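Local coordinates for arsenate reductase (ArsC) (Archaeoglobus fulgidus, PDB 1Y1L), which probably reduces arsenate to arsenite in arsenic detoxification, using a fold of the low-molecular-weight tyrosine phosphatase family, at residues V14-L19 with R51-K56; T10-M15 with R39-V44. All coordinates share one frame; numbering follows the deposited sequence.

Interaction 1: V14-L19 with R51-K56; sequences VMAEAL and RGLKAK
In this low-molecular-weight phosphatase fold, the loop that leaves helix 42-49 runs back along helix 12-21, so that Val14, Ala18 and Leu19 on one side meet Ala55, Leu53 and Arg51 on the other. The turn that starts it is a Schellman motif: Gly52, with positive phi, is the C' residue, and the backbone N of Leu53 returns to the O of Leu48. From there residues 53 to 56 are extended and run antiparallel to the helical segment, Arg51 near Leu19 and Lys56 near Val14, making a largely apolar contact.

At the N-terminal end of the helical segment, Val14 CG1 is the methyl that does the touching. It lies anti to the backbone N (chi1 -174°), which turns it to the loop, where it sits 3.4 Å from Ala55 CB and close to the backbone of Lys56. One turn on, Ala18 CB faces Leu53 CD1 at 4.3 Å, and the other methyl of that leucine, CD2, lies 4.3 Å from Ala18 O. Leu19 points along the flank, but its end swings in: CD2 is 4.0 Å from Leu53 CD1, the two side chains crossing at about a right angle. Leu19 CD2 carries on to Arg51 CD at 4.2 Å, so the arginine contributes its aliphatic part here, while its NH2 is salt-bridged to Glu115 of helix 106-121. Leu111 of that helix covers Leu19 as well, and Leu48 backs Ala18, Leu53 and Ala55.

The polar fringe is loose. Glu17 OE2 is hydrogen-bonded to Ser31 OG, on the edge strand 29-33, and Glu17 OE1 stays 6.1 Å from Lys56 NZ, so any attraction between the charges is probably modest. What Lys56 offers the glutamate directly is aliphatic: its CB lies 4.1 Å from Glu17 OE2.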
loop_
_atom_site.group_PDB
_atom_site.type_symbol
_atom_site.label_atom_id
_atom_site.label_comp_id
_atom_site.label_asym_id
_atom_site.label_seq_id
_atom_site.Cartn_x
_atom_site.Cartn_y
_atom_site.Cartn_z
ATOM N N VAL A 14 -15.551 -0.121 -17.603
ATOM C CA VAL A 14 -16.449 0.523 -18.534
ATOM C C VAL A 14 -17.886 0.611 -18.040
ATOM O O VAL A 14 -18.589 1.547 -18.383
ATOM C CB VAL A 14 -16.442 -0.207 -19.879
ATOM C CG1 VAL A 14 -17.280 0.559 -20.885
ATOM C CG2 VAL A 14 -15.005 -0.401 -20.370
ATOM N N MET A 15 -18.347 -0.396 -17.312
ATOM C CA MET A 15 -19.714 -0.373 -16.819
ATOM C C MET A 15 -19.905 0.757 -15.828
ATOM O O MET A 15 -20.813 1.575 -15.988
ATOM C CB MET A 15 -20.104 -1.705 -16.158
ATOM C CG MET A 15 -20.291 -2.876 -17.122
ATOM S SD MET A 15 -20.667 -4.447 -16.285
ATOM C CE MET A 15 -21.778 -5.226 -17.432
ATOM N N ALA A 16 -19.071 0.784 -14.791
ATOM C CA ALA A 16 -19.162 1.808 -13.756
ATOM C C ALA A 16 -19.163 3.221 -14.344
ATOM O O ALA A 16 -19.936 4.081 -13.902
ATOM C CB ALA A 16 -18.042 1.644 -12.762
ATOM N N GLU A 17 -18.298 3.448 -15.334
ATOM C CA GLU A 17 -18.210 4.743 -15.989
ATOM C C GLU A 17 -19.568 5.174 -16.528
ATOM O O GLU A 17 -20.134 6.170 -16.084
ATOM C CB GLU A 17 -17.183 4.695 -17.117
ATOM C CG GLU A 17 -17.176 5.912 -17.998
ATOM C CD GLU A 17 -16.086 5.862 -19.068
ATOM O OE1 GLU A 17 -15.675 6.944 -19.557
ATOM O OE2 GLU A 17 -15.639 4.745 -19.433
ATOM N N ALA A 18 -20.091 4.392 -17.471
ATOM C CA ALA A 18 -21.375 4.655 -18.121
ATOM C C ALA A 18 -22.535 4.841 -17.148
ATOM O O ALA A 18 -23.394 5.700 -17.359
ATOM C CB ALA A 18 -21.687 3.549 -19.114
ATOM N N LEU A 19 -22.592 4.007 -16.117
ATOM C CA LEU A 19 -23.647 4.106 -15.122
ATOM C C LEU A 19 -23.507 5.370 -14.273
ATOM O O LEU A 19 -24.503 6.002 -13.885
ATOM C CB LEU A 19 -23.611 2.880 -14.231
ATOM C CG LEU A 19 -24.078 1.644 -14.972
ATOM C CD1 LEU A 19 -23.642 0.439 -14.207
ATOM C CD2 LEU A 19 -25.587 1.664 -15.118
ATOM N N ARG A 51 -29.656 -0.877 -22.106
ATOM C CA ARG A 51 -30.052 0.118 -21.097
ATOM C C ARG A 51 -29.902 1.516 -21.685
ATOM O O ARG A 51 -30.007 2.514 -20.976
ATOM C CB ARG A 51 -29.175 -0.009 -19.841
ATOM C CG ARG A 51 -29.718 0.702 -18.606
ATOM C CD ARG A 51 -28.855 0.417 -17.375
ATOM N NE ARG A 51 -28.748 -1.008 -17.049
ATOM C CZ ARG A 51 -29.302 -1.577 -15.982
ATOM N NH1 ARG A 51 -29.150 -2.876 -15.764
ATOM N NH2 ARG A 51 -30.019 -0.852 -15.137
ATOM N N GLY A 52 -29.678 1.568 -22.993
ATOM C CA GLY A 52 -29.522 2.830 -23.687
ATOM C C GLY A 52 -28.200 3.506 -23.400
ATOM O O GLY A 52 -28.112 4.736 -23.423
ATOM N N LEU A 53 -27.165 2.704 -23.174
ATOM C CA LEU A 53 -25.841 3.224 -22.860
ATOM C C LEU A 53 -24.761 2.745 -23.824
ATOM O O LEU A 53 -24.718 1.573 -24.194
ATOM C CB LEU A 53 -25.457 2.825 -21.435
ATOM C CG LEU A 53 -26.397 3.254 -20.306
ATOM C CD1 LEU A 53 -25.934 2.636 -19.004
ATOM C CD2 LEU A 53 -26.440 4.767 -20.183
ATOM N N LYS A 54 -23.896 3.664 -24.241
ATOM C CA LYS A 54 -22.797 3.323 -25.139
ATOM C C LYS A 54 -21.546 3.166 -24.285
ATOM O O LYS A 54 -21.201 4.065 -23.513
ATOM C CB LYS A 54 -22.540 4.428 -26.180
ATOM C CG LYS A 54 -23.779 5.079 -26.807
ATOM C CD LYS A 54 -24.142 6.380 -26.081
ATOM C CE LYS A 54 -25.343 7.085 -26.710
ATOM N NZ LYS A 54 -25.612 8.409 -26.063
ATOM N N ALA A 55 -20.896 2.011 -24.379
ATOM C CA ALA A 55 -19.672 1.770 -23.624
ATOM C C ALA A 55 -18.548 2.577 -24.269
ATOM O O ALA A 55 -18.745 3.196 -25.322
ATOM C CB ALA A 55 -19.326 0.288 -23.643
ATOM N N LYS A 56 -17.383 2.594 -23.627
ATOM C CA LYS A 56 -16.228 3.306 -24.163
ATOM C C LYS A 56 -15.860 2.672 -25.510
ATOM O O LYS A 56 -16.045 1.472 -25.714
ATOM C CB LYS A 56 -15.053 3.231 -23.174
ATOM C CG LYS A 56 -13.755 3.881 -23.659
ATOM C CD LYS A 56 -12.814 4.213 -22.493
ATOM C CE LYS A 56 -11.477 4.792 -22.979
ATOM N NZ LYS A 56 -11.572 5.958 -23.928
#

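Interaction 2: T10-M15 with R39-V44; sequences TARSVM and RVDETV
The guanidinium of Arg39 is met by Thr10 at its edge, CG2 lying near the guanidinium plane and 3.3 Å from NH2; this arginine is poorly ordered, so the fit is approximate. Both oxygens of the Asp41 carboxylate are engaged. Its OD1 uses the anti lone pair, the one turned away from OD2, to accept from Thr43 N at 2.8 Å (N-H...O angle 151°), which caps the start of helix 42-49, and OD2 is hydrogen-bonded to Tyr107 OH.

Backbone joins the two loops as well. Asp41 N donates to Thr10 O at 3.0 Å, although the placing of that nitrogen is less sure, and Thr10 OG1 reaches Arg39 O in a weak, long bond of 3.5 Å. Val40 CG1 lies beside the same Thr10 carbonyl.

Beyond these polar contacts Val44 splits its methyls between two partners. CG1, anti to its backbone N (chi1 179°), packs on Met15 CG at 3.6 Å, while CG2 rests on Ala11 CB. Met15 bends at chi3, which brings CE round to the same valine. Val14 CG2 meets Val40 CG2 at 4.2 Å.

Residues 10-13 fit the end of the CX5R(S) motif, which in this family forms the phosphate-binding loop; Arg12, probably its arginine, is salt-bridged to Glu78. The contact thus lays the loop before helix 42-49, and that helix's first turn, against the start of helix 12-21 and residues 10-11 of the loop from strand 2-6, with Leu111 and Ile114 of helix 106-121 covering Met15 and Tyr107 touching Thr43.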
loop_
_atom_site.group_PDB
_atom_site.type_symbol
_atom_site.label_atom_id
_atom_site.label_comp_id
_atom_site.label_asym_id
_atom_site.label_seq_id
_atom_site.Cartn_x
_atom_site.Cartn_y
_atom_site.Cartn_z
ATOM N N THR A 10 -12.046 -3.770 -19.748
ATOM C CA THR A 10 -12.859 -4.203 -20.871
ATOM C C THR A 10 -14.342 -4.267 -20.507
ATOM O O THR A 10 -15.204 -4.036 -21.355
ATOM C CB THR A 10 -12.376 -5.582 -21.371
ATOM O OG1 THR A 10 -11.023 -5.497 -21.843
ATOM C CG2 THR A 10 -13.229 -6.071 -22.492
ATOM N N ALA A 11 -14.631 -4.534 -19.235
ATOM C CA ALA A 11 -16.007 -4.647 -18.771
ATOM C C ALA A 11 -16.388 -3.737 -17.602
ATOM O O ALA A 11 -16.955 -2.664 -17.809
ATOM C CB ALA A 11 -16.306 -6.091 -18.416
ATOM N N ARG A 12 -16.135 -4.210 -16.381
ATOM C CA ARG A 12 -16.459 -3.478 -15.154
ATOM C C ARG A 12 -16.057 -2.006 -15.186
ATOM O O ARG A 12 -16.849 -1.123 -14.866
ATOM C CB ARG A 12 -15.809 -4.158 -13.949
ATOM C CG ARG A 12 -16.056 -5.639 -13.908
ATOM C CD ARG A 12 -15.999 -6.212 -12.508
ATOM N NE ARG A 12 -14.651 -6.308 -11.953
ATOM C CZ ARG A 12 -13.620 -6.918 -12.534
ATOM N NH1 ARG A 12 -12.442 -6.956 -11.924
ATOM N NH2 ARG A 12 -13.745 -7.459 -13.738
ATOM N N SER A 13 -14.811 -1.755 -15.542
ATOM C CA SER A 13 -14.295 -0.406 -15.613
ATOM C C SER A 13 -15.262 0.407 -16.431
ATOM O O SER A 13 -15.784 1.429 -15.992
ATOM C CB SER A 13 -12.948 -0.444 -16.319
ATOM O OG SER A 13 -12.250 -1.633 -15.972
ATOM N N VAL A 14 -15.551 -0.121 -17.603
ATOM C CA VAL A 14 -16.449 0.523 -18.534
ATOM C C VAL A 14 -17.886 0.611 -18.040
ATOM O O VAL A 14 -18.589 1.547 -18.383
ATOM C CB VAL A 14 -16.442 -0.207 -19.879
ATOM C CG1 VAL A 14 -17.280 0.559 -20.885
ATOM C CG2 VAL A 14 -15.005 -0.401 -20.370
ATOM N N MET A 15 -18.347 -0.396 -17.312
ATOM C CA MET A 15 -19.714 -0.373 -16.819
ATOM C C MET A 15 -19.905 0.757 -15.828
ATOM O O MET A 15 -20.813 1.575 -15.988
ATOM C CB MET A 15 -20.104 -1.705 -16.158
ATOM C CG MET A 15 -20.291 -2.876 -17.122
ATOM S SD MET A 15 -20.667 -4.447 -16.285
ATOM C CE MET A 15 -21.778 -5.226 -17.432
ATOM N N ARG A 39 -10.197 -4.888 -27.365
ATOM C CA ARG A 39 -11.635 -4.612 -27.438
ATOM C C ARG A 39 -12.415 -4.506 -26.135
ATOM O O ARG A 39 -12.080 -5.148 -25.146
ATOM C CB ARG A 39 -12.315 -5.685 -28.310
ATOM C CG ARG A 39 -11.986 -7.172 -27.959
ATOM C CD ARG A 39 -12.403 -7.588 -26.526
ATOM N NE ARG A 39 -12.426 -9.038 -26.295
ATOM C CZ ARG A 39 -12.393 -9.615 -25.091
ATOM N NH1 ARG A 39 -12.434 -10.938 -24.984
ATOM N NH2 ARG A 39 -12.282 -8.877 -23.993
ATOM N N VAL A 40 -13.472 -3.703 -26.147
ATOM C CA VAL A 40 -14.326 -3.595 -24.972
ATOM C C VAL A 40 -15.273 -4.779 -25.100
ATOM O O VAL A 40 -15.702 -5.123 -26.206
ATOM C CB VAL A 40 -15.105 -2.263 -24.930
ATOM C CG1 VAL A 40 -16.275 -2.355 -23.970
ATOM C CG2 VAL A 40 -14.186 -1.164 -24.462
ATOM N N ASP A 41 -15.559 -5.421 -23.977
ATOM C CA ASP A 41 -16.417 -6.597 -23.951
ATOM C C ASP A 41 -17.696 -6.399 -24.724
ATOM O O ASP A 41 -18.354 -5.361 -24.611
ATOM C CB ASP A 41 -16.746 -7.045 -22.510
ATOM C CG ASP A 41 -16.958 -8.541 -22.495
ATOM O OD1 ASP A 41 -17.988 -9.014 -23.010
ATOM O OD2 ASP A 41 -16.076 -9.246 -21.972
ATOM N N GLU A 42 -18.032 -7.413 -25.515
ATOM C CA GLU A 42 -19.234 -7.392 -26.329
ATOM C C GLU A 42 -20.476 -7.624 -25.470
ATOM O O GLU A 42 -21.557 -7.127 -25.792
ATOM C CB GLU A 42 -19.132 -8.431 -27.442
ATOM C CG GLU A 42 -17.878 -8.281 -28.312
ATOM C CD GLU A 42 -17.764 -6.913 -29.000
ATOM O OE1 GLU A 42 -18.784 -6.405 -29.521
ATOM O OE2 GLU A 42 -16.645 -6.352 -29.031
ATOM N N THR A 43 -20.322 -8.375 -24.380
ATOM C CA THR A 43 -21.442 -8.635 -23.487
ATOM C C THR A 43 -21.841 -7.344 -22.814
ATOM O O THR A 43 -23.029 -7.075 -22.588
ATOM C CB THR A 43 -21.061 -9.603 -22.392
ATOM O OG1 THR A 43 -20.464 -10.758 -22.987
ATOM C CG2 THR A 43 -22.290 -10.019 -21.598
ATOM N N VAL A 44 -20.818 -6.567 -22.468
ATOM C CA VAL A 44 -20.993 -5.287 -21.797
ATOM C C VAL A 44 -21.665 -4.243 -22.666
ATOM O O VAL A 44 -22.637 -3.615 -22.241
ATOM C CB VAL A 44 -19.652 -4.717 -21.312
ATOM C CG1 VAL A 44 -19.872 -3.364 -20.651
ATOM C CG2 VAL A 44 -19.020 -5.669 -20.326
#

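Both contacts use the N-terminal part of helix 12-21, interaction 2 adding the loop before it, and their centres are about 8 Å apart. Both segments include Val14 and Met15, but only Val14 touches in both contacts, one methyl turned to each partner. Along the chain, segment 39-44 leads into helix 42-49, and the loop segment 51-56 follows that helix. Val40 touches Ala55 and Lys56 between the two. Interaction 2 lies at the end that probably belongs to the phosphate-binding loop, with the Thr10 side chain about 7 Å from a bound cadmium ion, and interaction 1 farther along the helix. Together they line helix 12-21 with the segments at the two ends of helix 42-49.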